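Local coordinates for water stress and hypersensitive response domain-containing protein (Archaeoglobus fulgidus DSM 4304, PDB 3BUT) that is of unknown function but, as a small beta-rich protein of the LEA_2 family, may bind lipids and take part in responses to water stress, at residues A[41-44]-A[49-52]; A[85-90]-A[122-127]; A[101-106]-A[111-116]. The protein carries 4 engineered substitutions. All blocks are in the same frame, centred on the assembly; numbering follows the deposited sequence.

Interaction 1: A[41-44]-A[49-52]; sequences YTIE and KVAD
Ile43 lays its branched side chain against the methyl of Ala51, CB to CB at 3.8 Å, and against Val50, where the two CG2 methyls meet at 3.7 Å. The three residues form a classic beta bulge in the hairpin of strands 34-45 and 48-61: Val50 and Ala51 together face the single residue Ile43, and the pairing slips by one before Glu44 meets Lys49. The slip is recorded at one oxygen, Ile43 O, which takes two amides. Val50 N reaches it at 2.9 Å, nearly head-on to the carbonyl but with a bent N-H (131°), whereas Ala51 N, farther off, lies in the carbonyl plane on a lone pair. Ile43 N returns a bond to Ala51 O, completing the hydrogen-bonded pair. With CG1 anti to the carbonyl carbon (chi1 -59°), Ile43 sets CG2 against Val50 while CG1 and CD1 stay over Ala51. A branched aliphatic residue suits this buried position, where Leu75 of strand 66-76 packs on Ile43 and Val50, and the small Ala51 lets isoleucine come close. Tyr41, on the same side, brings only its edge, CE2 lying 4.1 Å from Ala51 CB near the ring plane. The other face of the hairpin is polar. Glu44 and Lys49 run their aliphatic parts alongside each other, while Glu44 OE1 forms a salt bridge with Arg97 on the next strand. Thr42 and Asp52 stand next to each other on this face; Asp52 OD1 accepts a hydrogen bond from His40 NE2 and sits 3.4 Å from the methyl Thr42 CG2.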
ATOM      1  N   TYR A  41      18.121  12.291   1.233  1.00 11.89           N
ATOM      2  CA  TYR A  41      17.255  11.502   0.362  1.00 16.52           C
ATOM      3  C   TYR A  41      15.838  12.013   0.332  1.00 12.09           C
ATOM      4  O   TYR A  41      15.352  12.567   1.316  1.00 12.53           O
ATOM      5  CB  TYR A  41      17.290  10.014   0.729  1.00 14.14           C
ATOM      6  CG  TYR A  41      16.759   9.691   2.100  1.00 16.63           C
ATOM      7  CD1 TYR A  41      17.579   9.767   3.219  1.00 17.49           C
ATOM      8  CD2 TYR A  41      15.435   9.297   2.279  1.00 19.70           C
ATOM      9  CE1 TYR A  41      17.095   9.473   4.480  1.00 15.18           C
ATOM     10  CE2 TYR A  41      14.944   9.001   3.536  1.00 20.83           C
ATOM     11  CZ  TYR A  41      15.777   9.089   4.630  1.00 15.13           C
ATOM     12  OH  TYR A  41      15.288   8.796   5.882  1.00 25.03           O
ATOM     13  N   THR A  42      15.189  11.847  -0.818  1.00 17.98           N
ATOM     14  CA  THR A  42      13.761  12.130  -0.976  1.00 18.10           C
ATOM     15  C   THR A  42      13.086  11.016  -1.757  1.00 19.26           C
ATOM     16  O   THR A  42      13.674  10.453  -2.682  1.00 26.63           O
ATOM     17  CB  THR A  42      13.453  13.491  -1.702  1.00 19.42           C
ATOM     18  OG1 THR A  42      13.972  13.476  -3.037  1.00 34.55           O
ATOM     19  CG2 THR A  42      14.020  14.683  -0.960  1.00 17.14           C
ATOM     20  N   ILE A  43      11.858  10.685  -1.373  1.00 20.34           N
ATOM     21  CA  ILE A  43      11.005   9.812  -2.177  1.00 16.96           C
ATOM     22  C   ILE A  43       9.666  10.505  -2.426  1.00 19.29           C
ATOM     23  O   ILE A  43       8.966  10.867  -1.484  1.00 27.07           O
ATOM     24  CB  ILE A  43      10.776   8.429  -1.524  1.00 17.69           C
ATOM     25  CG1 ILE A  43      12.116   7.704  -1.300  1.00 22.78           C
ATOM     26  CG2 ILE A  43       9.843   7.576  -2.393  1.00 31.40           C
ATOM     27  CD1 ILE A  43      12.009   6.407  -0.526  1.00 21.99           C
ATOM     28  N   GLU A  44       9.337  10.725  -3.695  1.00 23.75           N
ATOM     29  CA  GLU A  44       8.051  11.296  -4.069  1.00 18.10           C
ATOM     30  C   GLU A  44       7.233  10.259  -4.805  1.00 19.62           C
ATOM     31  O   GLU A  44       7.756   9.515  -5.631  1.00 21.42           O
ATOM     32  CB  GLU A  44       8.217  12.558  -4.925  1.00 15.68           C
ATOM     33  CG  GLU A  44       8.767  13.755  -4.173  1.00 28.42           C
ATOM     34  CD  GLU A  44       8.542  15.076  -4.889  1.00 54.28           C
ATOM     35  OE1 GLU A  44       7.562  15.194  -5.658  1.00 64.02           O
ATOM     36  OE2 GLU A  44       9.344  16.007  -4.667  1.00 60.54           O
ATOM     37  N   LYS A  49       5.371  13.926  -1.122  1.00 16.41           N
ATOM     38  CA  LYS A  49       6.717  13.676  -0.613  1.00 20.20           C
ATOM     39  C   LYS A  49       6.664  12.775   0.618  1.00 21.00           C
ATOM     40  O   LYS A  49       6.508  13.250   1.744  1.00 29.09           O
ATOM     41  CB  LYS A  49       7.433  14.993  -0.305  1.00 20.65           C
ATOM     42  CG  LYS A  49       8.935  14.852  -0.110  1.00 20.52           C
ATOM     43  CD  LYS A  49       9.676  16.161  -0.371  1.00 26.75           C
ATOM     44  CE  LYS A  49       9.467  17.179   0.744  1.00 31.42           C
ATOM     45  NZ  LYS A  49      10.274  18.410   0.504  1.00 51.73           N
ATOM     46  N   VAL A  50       6.803  11.473   0.384  1.00 25.86           N
ATOM     47  CA  VAL A  50       6.621  10.456   1.426  1.00 17.85           C
ATOM     48  C   VAL A  50       7.876  10.206   2.276  1.00 23.69           C
ATOM     49  O   VAL A  50       7.791   9.615   3.355  1.00 24.76           O
ATOM     50  CB  VAL A  50       6.074   9.118   0.848  1.00 21.00           C
ATOM     51  CG1 VAL A  50       4.730   9.326   0.178  1.00 21.09           C
ATOM     52  CG2 VAL A  50       7.049   8.518  -0.132  1.00 21.18           C
ATOM     53  N   ALA A  51       9.031  10.651   1.779  1.00 20.89           N
ATOM     54  CA  ALA A  51      10.296  10.587   2.515  1.00 18.85           C
ATOM     55  C   ALA A  51      11.170  11.787   2.174  1.00 18.72           C
ATOM     56  O   ALA A  51      11.228  12.220   1.020  1.00 19.61           O
ATOM     57  CB  ALA A  51      11.036   9.293   2.211  1.00 22.47           C
ATOM     58  N   ASP A  52      11.851  12.309   3.190  1.00 16.36           N
ATOM     59  CA  ASP A  52      12.697  13.488   3.074  1.00 13.57           C
ATOM     60  C   ASP A  52      13.605  13.522   4.294  1.00 19.67           C
ATOM     61  O   ASP A  52      13.198  13.975   5.366  1.00 27.56           O
ATOM     62  CB  ASP A  52      11.824  14.750   3.024  1.00 28.06           C
ATOM     63  CG  ASP A  52      12.630  16.028   2.905  1.00 36.95           C
ATOM     64  OD1 ASP A  52      13.578  16.069   2.095  1.00 67.39           O
ATOM     65  OD2 ASP A  52      12.300  17.002   3.615  1.00 72.73           O
TER

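Interaction 2: A[85-90]-A[122-127]; sequences VTHIAN and FTTKLL
His87 and Thr124 share the polar part of this contact, a single hydrogen bond between a helix and the chain just beyond the last strand. His87 NE2 donates to Thr124 OG1 over 2.8 Å; the bond is almost straight, 177° at the hydrogen, and the hydroxyl lies in the imidazole plane. With CG anti to the backbone N (chi1 176°), the side chain carries the imidazole out to the end of the strand. Its other nitrogen, ND1, is hydrogen-bonded to Thr94 OG1, so both ring nitrogens are engaged and the rotation of this buried ring is fixed from two ends. Histidine suits the place because it offers two polar atoms on one flat ring. Thr124 OG1 has a second partner in Glu92 OE1, which also accepts from Leu126 N, and the hydroxyl therefore joins the imidazole to a carboxylate.

The second part is ring packing. The rings of His87 and Phe122 are nearly parallel, with planes at 21°, but so strongly offset, 5.3 Å between centroids, that little of one lies over the other; the nearest atoms are His87 CE1 and Phe122 CE1 at 3.9 Å. The methyl Thr124 CG2 makes van der Waals contact with the imidazole, 3.8 Å from His87 NE2, so threonine supplies both a hydroxyl and a carbon surface.

Helix 83-89 thus packs by His87 against the end of strand 111-123, with Trp83 and Trp84 meeting the imidazole from the same helix. Phe122 also rests on Thr94 and Ile96 of strand 93-105 and on Leu126 of the second subunit, so the contact contributes to the interface between the two subunits.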
ATOM      1  N   VAL A  85      -4.501   7.902  -1.548  1.00 28.97           N
ATOM      2  CA  VAL A  85      -5.529   8.689  -2.232  1.00 28.34           C
ATOM      3  C   VAL A  85      -5.183   8.903  -3.708  1.00 21.89           C
ATOM      4  O   VAL A  85      -6.009   8.646  -4.585  1.00 20.37           O
ATOM      5  CB  VAL A  85      -5.712  10.078  -1.557  1.00 30.85           C
ATOM      6  CG1 VAL A  85      -6.874  10.847  -2.186  1.00 33.15           C
ATOM      7  CG2 VAL A  85      -5.918   9.932  -0.051  1.00 37.15           C
ATOM      8  N   THR A  86      -3.951   9.345  -3.954  1.00 20.52           N
ATOM      9  CA  THR A  86      -3.471   9.701  -5.291  1.00 22.92           C
ATOM     10  C   THR A  86      -3.296   8.484  -6.188  1.00 16.92           C
ATOM     11  O   THR A  86      -3.484   8.572  -7.404  1.00 18.32           O
ATOM     12  CB  THR A  86      -2.129  10.481  -5.239  1.00 25.01           C
ATOM     13  OG1 THR A  86      -1.063   9.605  -4.852  1.00 19.11           O
ATOM     14  CG2 THR A  86      -2.194  11.616  -4.253  1.00 14.78           C
ATOM     15  N   HIS A  87      -2.925   7.360  -5.578  1.00 24.20           N
ATOM     16  CA  HIS A  87      -2.709   6.116  -6.303  1.00 20.67           C
ATOM     17  C   HIS A  87      -3.991   5.671  -6.980  1.00 19.51           C
ATOM     18  O   HIS A  87      -4.024   5.531  -8.194  1.00 27.77           O
ATOM     19  CB  HIS A  87      -2.173   5.011  -5.387  1.00 14.38           C
ATOM     20  CG  HIS A  87      -2.015   3.689  -6.071  1.00 10.63           C
ATOM     21  ND1 HIS A  87      -0.990   3.425  -6.955  1.00 17.09           N
ATOM     22  CD2 HIS A  87      -2.755   2.558  -6.007  1.00 25.63           C
ATOM     23  CE1 HIS A  87      -1.100   2.187  -7.397  1.00 15.50           C
ATOM     24  NE2 HIS A  87      -2.164   1.638  -6.839  1.00 17.35           N
ATOM     25  N   ILE A  88      -5.051   5.488  -6.200  1.00 29.49           N
ATOM     26  CA  ILE A  88      -6.338   5.084  -6.762  1.00 24.74           C
ATOM     27  C   ILE A  88      -6.964   6.173  -7.634  1.00 28.68           C
ATOM     28  O   ILE A  88      -7.573   5.856  -8.652  1.00 30.48           O
ATOM     29  CB  ILE A  88      -7.334   4.586  -5.698  1.00 34.95           C
ATOM     30  CG1 ILE A  88      -7.513   5.618  -4.594  1.00 26.76           C
ATOM     31  CG2 ILE A  88      -6.879   3.240  -5.117  1.00 22.39           C
ATOM     32  CD1 ILE A  88      -8.833   5.535  -3.974  1.00 29.82           C
ATOM     33  N   ALA A  89      -6.771   7.444  -7.265  1.00 20.94           N
ATOM     34  CA  ALA A  89      -7.233   8.584  -8.075  1.00 27.86           C
ATOM     35  C   ALA A  89      -6.665   8.587  -9.496  1.00 24.15           C
ATOM     36  O   ALA A  89      -7.307   9.066 -10.427  1.00 25.62           O
ATOM     37  CB  ALA A  89      -6.919   9.896  -7.390  1.00 19.35           C
ATOM     38  N   ASN A  90      -5.467   8.039  -9.658  1.00 18.03           N
ATOM     39  CA  ASN A  90      -4.868   7.927 -10.978  1.00 23.11           C
ATOM     40  C   ASN A  90      -5.095   6.581 -11.666  1.00 24.84           C
ATOM     41  O   ASN A  90      -4.326   6.192 -12.546  1.00 23.75           O
ATOM     42  CB  ASN A  90      -3.384   8.288 -10.913  1.00 22.77           C
ATOM     43  CG  ASN A  90      -3.170   9.772 -10.765  1.00 22.42           C
ATOM     44  OD1 ASN A  90      -3.453  10.545 -11.680  1.00 23.96           O
ATOM     45  ND2 ASN A  90      -2.686  10.184  -9.601  1.00 15.88           N
ATOM     46  N   PHE A 122       4.418   2.021 -10.988  1.00 26.58           N
ATOM     47  CA  PHE A 122       3.718   0.772 -10.732  1.00 22.85           C
ATOM     48  C   PHE A 122       2.210   0.927 -10.727  1.00 20.15           C
ATOM     49  O   PHE A 122       1.664   1.961 -10.335  1.00 19.61           O
ATOM     50  CB  PHE A 122       4.243   0.053  -9.473  1.00 30.32           C
ATOM     51  CG  PHE A 122       3.686   0.571  -8.175  1.00 23.22           C
ATOM     52  CD1 PHE A 122       2.660  -0.115  -7.522  1.00 46.40           C
ATOM     53  CD2 PHE A 122       4.213   1.708  -7.580  1.00 22.24           C
ATOM     54  CE1 PHE A 122       2.150   0.341  -6.314  1.00 38.71           C
ATOM     55  CE2 PHE A 122       3.710   2.168  -6.367  1.00 24.26           C
ATOM     56  CZ  PHE A 122       2.678   1.482  -5.737  1.00 28.35           C
ATOM     57  N   THR A 123       1.557  -0.125 -11.199  1.00 21.16           N
ATOM     58  CA  THR A 123       0.118  -0.205 -11.214  1.00 25.95           C
ATOM     59  C   THR A 123      -0.328  -1.342 -10.309  1.00 23.16           C
ATOM     60  O   THR A 123       0.391  -2.323 -10.133  1.00 22.78           O
ATOM     61  CB  THR A 123      -0.424  -0.454 -12.636  1.00 29.35           C
ATOM     62  OG1 THR A 123       0.076  -1.703 -13.129  1.00 35.83           O
ATOM     63  CG2 THR A 123      -0.012   0.670 -13.582  1.00 35.69           C
ATOM     64  N   THR A 124      -1.504  -1.188  -9.711  1.00 24.43           N
ATOM     65  CA  THR A 124      -2.177  -2.299  -9.051  1.00 21.83           C
ATOM     66  C   THR A 124      -3.531  -2.509  -9.732  1.00 25.54           C
ATOM     67  O   THR A 124      -4.021  -1.620 -10.434  1.00 23.20           O
ATOM     68  CB  THR A 124      -2.347  -2.077  -7.524  1.00 18.89           C
ATOM     69  OG1 THR A 124      -3.132  -0.906  -7.289  1.00 24.17           O
ATOM     70  CG2 THR A 124      -1.000  -1.928  -6.834  1.00 15.08           C
ATOM     71  N   LYS A 125      -4.105  -3.699  -9.563  1.00 21.47           N
ATOM     72  CA  LYS A 125      -5.435  -4.025 -10.069  1.00 25.20           C
ATOM     73  C   LYS A 125      -6.127  -4.852  -8.991  1.00 26.51           C
ATOM     74  O   LYS A 125      -6.261  -6.072  -9.109  1.00 26.14           O
ATOM     75  CB  LYS A 125      -5.344  -4.801 -11.389  1.00 33.31           C
ATOM     76  CG  LYS A 125      -4.997  -3.949 -12.605  1.00 43.77           C
ATOM     77  CD  LYS A 125      -3.906  -4.597 -13.450  1.00 64.22           C
ATOM     78  CE  LYS A 125      -3.264  -3.585 -14.388  1.00 65.14           C
ATOM     79  NZ  LYS A 125      -2.126  -4.173 -15.144  1.00 63.16           N
ATOM     80  N   LEU A 126      -6.553  -4.166  -7.933  1.00 23.79           N
ATOM     81  CA  LEU A 126      -7.025  -4.820  -6.713  1.00 27.74           C
ATOM     82  C   LEU A 126      -8.468  -5.308  -6.763  1.00 27.36           C
ATOM     83  O   LEU A 126      -8.792  -6.348  -6.184  1.00 28.73           O
ATOM     84  CB  LEU A 126      -6.825  -3.900  -5.506  1.00 19.64           C
ATOM     85  CG  LEU A 126      -5.392  -3.458  -5.213  1.00 23.15           C
ATOM     86  CD1 LEU A 126      -5.384  -2.455  -4.083  1.00 34.42           C
ATOM     87  CD2 LEU A 126      -4.505  -4.642  -4.881  1.00 24.26           C
ATOM     88  N   LEU A 127      -9.328  -4.561  -7.449  1.00 27.38           N
ATOM     89  CA  LEU A 127     -10.744  -4.900  -7.520  1.00 28.16           C
ATOM     90  C   LEU A 127     -11.079  -5.622  -8.820  1.00 37.94           C
ATOM     91  O   LEU A 127     -10.935  -6.840  -8.918  1.00 42.14           O
ATOM     92  CB  LEU A 127     -11.613  -3.646  -7.374  1.00 21.20           C
ATOM     93  CG  LEU A 127     -11.297  -2.619  -6.282  1.00 11.40           C
ATOM     94  CD1 LEU A 127     -12.260  -1.472  -6.396  1.00  9.71           C
ATOM     95  CD2 LEU A 127     -11.362  -3.215  -4.887  1.00 21.27           C
TER

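Interaction 3: A[101-106]-A[111-116]; sequences KPTIEI and VEVPVF. Engineered in segment 101-106: Ile106 (natural residue Val).
Lys101 stretches its carbon chain alongside residues 113-115, and each part meets something different. CB stands 4.1 Å from the carbonyl oxygen Pro114 O, CG comes nearer to that oxygen, and CD lies 3.8 Å from Val115 CG2. The extended run, which starts with CG anti to the backbone N (chi1 -171°), brings CE to Val113 CB at 4.0 Å; a bend at the last torsion (-83°) then sets NZ beside the same valine. A long lysine suits a solvent-facing edge, since its methylenes can cover valines while the charge can stay near solvent. Cut back to an alanine, this position would probably leave the flanks of Val113 and Val115 without the methylenes that now cover them. Also on the lysine's side, Thr103 CG2 touches Val111 CG1, while its hydroxyl bonds to Tyr54 OH.

On the other side, Pro102 CG meets the edge of the Phe116 ring, near its plane, at CE2 (3.9 Å). Ile104 CD1 reaches across at about a right angle to Pro114 CD, 3.8 Å away, and the two prolines, Ile104 and Phe116 form an apolar patch.

Two backbone bonds join Ile104 and Glu112, Ile104 N to Glu112 O at 3.0 Å and Glu112 N to Ile104 O at 2.9 Å. Beyond them Pro114 has no amide hydrogen to give, and CA-H...O contacts continue the pairing. The arrangement is that of an antiparallel beta hairpin whose outer strand, at the sheet's edge, is interrupted after Glu112.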
ATOM      1  N   LYS A 101      21.199  12.431  -2.551  1.00 20.53           N
ATOM      2  CA  LYS A 101      22.142  13.532  -2.716  1.00 21.25           C
ATOM      3  C   LYS A 101      23.296  13.381  -1.711  1.00 15.50           C
ATOM      4  O   LYS A 101      23.220  13.913  -0.606  1.00 20.38           O
ATOM      5  CB  LYS A 101      21.392  14.853  -2.504  1.00 13.77           C
ATOM      6  CG  LYS A 101      22.155  16.129  -2.842  1.00 38.89           C
ATOM      7  CD  LYS A 101      21.216  17.340  -2.794  1.00 32.64           C
ATOM      8  CE  LYS A 101      21.969  18.652  -2.635  1.00 47.25           C
ATOM      9  NZ  LYS A 101      22.310  18.943  -1.213  1.00 43.35           N
ATOM     10  N   PRO A 102      24.353  12.622  -2.075  1.00 18.47           N
ATOM     11  CA  PRO A 102      25.466  12.454  -1.144  1.00 15.43           C
ATOM     12  C   PRO A 102      26.329  13.701  -1.015  1.00 21.70           C
ATOM     13  O   PRO A 102      26.486  14.461  -1.974  1.00 19.84           O
ATOM     14  CB  PRO A 102      26.271  11.309  -1.755  1.00 15.94           C
ATOM     15  CG  PRO A 102      25.960  11.343  -3.195  1.00 22.55           C
ATOM     16  CD  PRO A 102      24.562  11.865  -3.324  1.00 26.39           C
ATOM     17  N   THR A 103      26.850  13.903   0.190  1.00 21.75           N
ATOM     18  CA  THR A 103      27.779  14.974   0.486  1.00 18.87           C
ATOM     19  C   THR A 103      29.174  14.392   0.397  1.00 17.26           C
ATOM     20  O   THR A 103      29.601  13.648   1.276  1.00 21.32           O
ATOM     21  CB  THR A 103      27.559  15.535   1.899  1.00 19.09           C
ATOM     22  OG1 THR A 103      26.180  15.874   2.071  1.00 30.68           O
ATOM     23  CG2 THR A 103      28.401  16.773   2.113  1.00 32.44           C
ATOM     24  N   ILE A 104      29.869  14.732  -0.682  1.00 20.60           N
ATOM     25  CA  ILE A 104      31.197  14.216  -0.972  1.00 19.57           C
ATOM     26  C   ILE A 104      32.207  15.279  -0.606  1.00 17.00           C
ATOM     27  O   ILE A 104      32.141  16.396  -1.115  1.00 20.47           O
ATOM     28  CB  ILE A 104      31.340  13.862  -2.471  1.00 23.26           C
ATOM     29  CG1 ILE A 104      30.297  12.819  -2.880  1.00 22.67           C
ATOM     30  CG2 ILE A 104      32.754  13.381  -2.781  1.00 29.75           C
ATOM     31  CD1 ILE A 104      30.162  12.640  -4.373  1.00 40.52           C
ATOM     32  N   GLU A 105      33.136  14.936   0.279  1.00 13.07           N
ATOM     33  CA  GLU A 105      34.123  15.895   0.751  1.00 26.72           C
ATOM     34  C   GLU A 105      35.490  15.568   0.183  1.00 38.00           C
ATOM     35  O   GLU A 105      36.047  14.503   0.458  1.00 50.94           O
ATOM     36  CB  GLU A 105      34.192  15.916   2.284  1.00 22.98           C
ATOM     37  CG  GLU A 105      32.874  16.241   2.991  1.00 41.20           C
ATOM     38  CD  GLU A 105      32.989  16.266   4.515  1.00 40.28           C
ATOM     39  OE1 GLU A 105      33.958  15.701   5.067  1.00 45.46           O
ATOM     40  OE2 GLU A 105      32.094  16.849   5.166  1.00 44.61           O
ATOM     41  N   ILE A 106      36.009  16.468  -0.648  1.00 53.25           N
ATOM     42  CA  ILE A 106      37.431  16.476  -0.984  1.00 60.18           C
ATOM     43  C   ILE A 106      37.944  17.901  -0.724  1.00 64.83           C
ATOM     44  O   ILE A 106      37.824  18.792  -1.575  1.00 67.66           O
ATOM     45  CB  ILE A 106      37.740  15.979  -2.434  1.00 64.42           C
ATOM     46  CG1 ILE A 106      37.076  14.619  -2.712  1.00 53.33           C
ATOM     47  CG2 ILE A 106      39.257  15.864  -2.639  1.00 49.97           C
ATOM     48  CD1 ILE A 106      36.969  14.237  -4.182  1.00 53.18           C
ATOM     49  N   VAL A 111      33.039  20.936  -0.946  1.00 32.66           N
ATOM     50  CA  VAL A 111      32.272  19.725  -1.278  1.00 30.67           C
ATOM     51  C   VAL A 111      31.813  19.570  -2.731  1.00 33.04           C
ATOM     52  O   VAL A 111      32.006  20.452  -3.563  1.00 36.63           O
ATOM     53  CB  VAL A 111      31.008  19.572  -0.389  1.00 34.78           C
ATOM     54  CG1 VAL A 111      31.384  19.136   1.014  1.00 34.56           C
ATOM     55  CG2 VAL A 111      30.162  20.853  -0.397  1.00 27.50           C
ATOM     56  N   GLU A 112      31.216  18.413  -3.006  1.00 31.60           N
ATOM     57  CA  GLU A 112      30.513  18.126  -4.250  1.00 34.06           C
ATOM     58  C   GLU A 112      29.203  17.469  -3.848  1.00 28.15           C
ATOM     59  O   GLU A 112      29.206  16.534  -3.039  1.00 26.97           O
ATOM     60  CB  GLU A 112      31.315  17.153  -5.124  1.00 34.64           C
ATOM     61  CG  GLU A 112      32.701  17.637  -5.524  1.00 47.01           C
ATOM     62  CD  GLU A 112      33.355  16.746  -6.560  1.00 51.10           C
ATOM     63  OE1 GLU A 112      33.057  16.906  -7.764  1.00 74.16           O
ATOM     64  OE2 GLU A 112      34.177  15.893  -6.170  1.00 59.13           O
ATOM     65  N   VAL A 113      28.083  17.942  -4.390  1.00 25.59           N
ATOM     66  CA  VAL A 113      26.778  17.366  -4.025  1.00 27.00           C
ATOM     67  C   VAL A 113      25.905  16.930  -5.214  1.00 23.83           C
ATOM     68  O   VAL A 113      24.890  17.566  -5.506  1.00 29.27           O
ATOM     69  CB  VAL A 113      25.980  18.291  -3.060  1.00 26.41           C
ATOM     70  CG1 VAL A 113      26.308  17.959  -1.613  1.00 30.52           C
ATOM     71  CG2 VAL A 113      26.243  19.773  -3.362  1.00 32.11           C
ATOM     72  N   PRO A 114      26.290  15.829  -5.895  1.00 24.52           N
ATOM     73  CA  PRO A 114      25.508  15.366  -7.040  1.00 24.89           C
ATOM     74  C   PRO A 114      24.168  14.755  -6.616  1.00 21.82           C
ATOM     75  O   PRO A 114      24.050  14.221  -5.518  1.00 21.99           O
ATOM     76  CB  PRO A 114      26.417  14.305  -7.671  1.00 20.65           C
ATOM     77  CG  PRO A 114      27.227  13.788  -6.553  1.00 23.71           C
ATOM     78  CD  PRO A 114      27.454  14.956  -5.642  1.00 20.45           C
ATOM     79  N   VAL A 115      23.164  14.865  -7.478  1.00 17.45           N
ATOM     80  CA  VAL A 115      21.848  14.298  -7.208  1.00 14.13           C
ATOM     81  C   VAL A 115      21.602  13.133  -8.154  1.00 19.63           C
ATOM     82  O   VAL A 115      21.600  13.301  -9.378  1.00 21.01           O
ATOM     83  CB  VAL A 115      20.724  15.347  -7.370  1.00 18.42           C
ATOM     84  CG1 VAL A 115      19.388  14.767  -6.957  1.00 19.33           C
ATOM     85  CG2 VAL A 115      21.028  16.597  -6.553  1.00 21.34           C
ATOM     86  N   PHE A 116      21.416  11.952  -7.578  1.00 18.67           N
ATOM     87  CA  PHE A 116      21.117  10.756  -8.347  1.00 20.66           C
ATOM     88  C   PHE A 116      19.622  10.489  -8.301  1.00 16.63           C
ATOM     89  O   PHE A 116      19.067  10.235  -7.242  1.00 25.52           O
ATOM     90  CB  PHE A 116      21.919   9.563  -7.820  1.00 15.75           C
ATOM     91  CG  PHE A 116      23.406   9.758  -7.914  1.00 18.39           C
ATOM     92  CD1 PHE A 116      24.077   9.522  -9.108  1.00 25.70           C
ATOM     93  CD2 PHE A 116      24.131  10.201  -6.816  1.00 20.24           C
ATOM     94  CE1 PHE A 116      25.450   9.723  -9.207  1.00 17.11           C
ATOM     95  CE2 PHE A 116      25.503  10.398  -6.900  1.00 28.62           C
ATOM     96  CZ  PHE A 116      26.163  10.158  -8.098  1.00 31.86           C
TER

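From the N terminus, strand 34-45 turns back into strand 48-61, and interaction 1 closes this short hairpin loop before the others begin. The chain then passes through strand 66-76 to helix 83-89, where interaction 2 opens; it closes only at residues 122-127, after a loop of 31 residues. Interaction 3 is nested inside that loop, closing the hairpin of strands 93-105 and 111-123. Interactions 1 and 3 are thus the two hairpins of one four-stranded sheet, joined where strands 34-45 and 93-105 run side by side. Interactions 2 and 3 share strand 111-123 on opposite sides of the chain's centre, about 35 Å apart between centres, interaction 2 tying the helix to the sheet's far end.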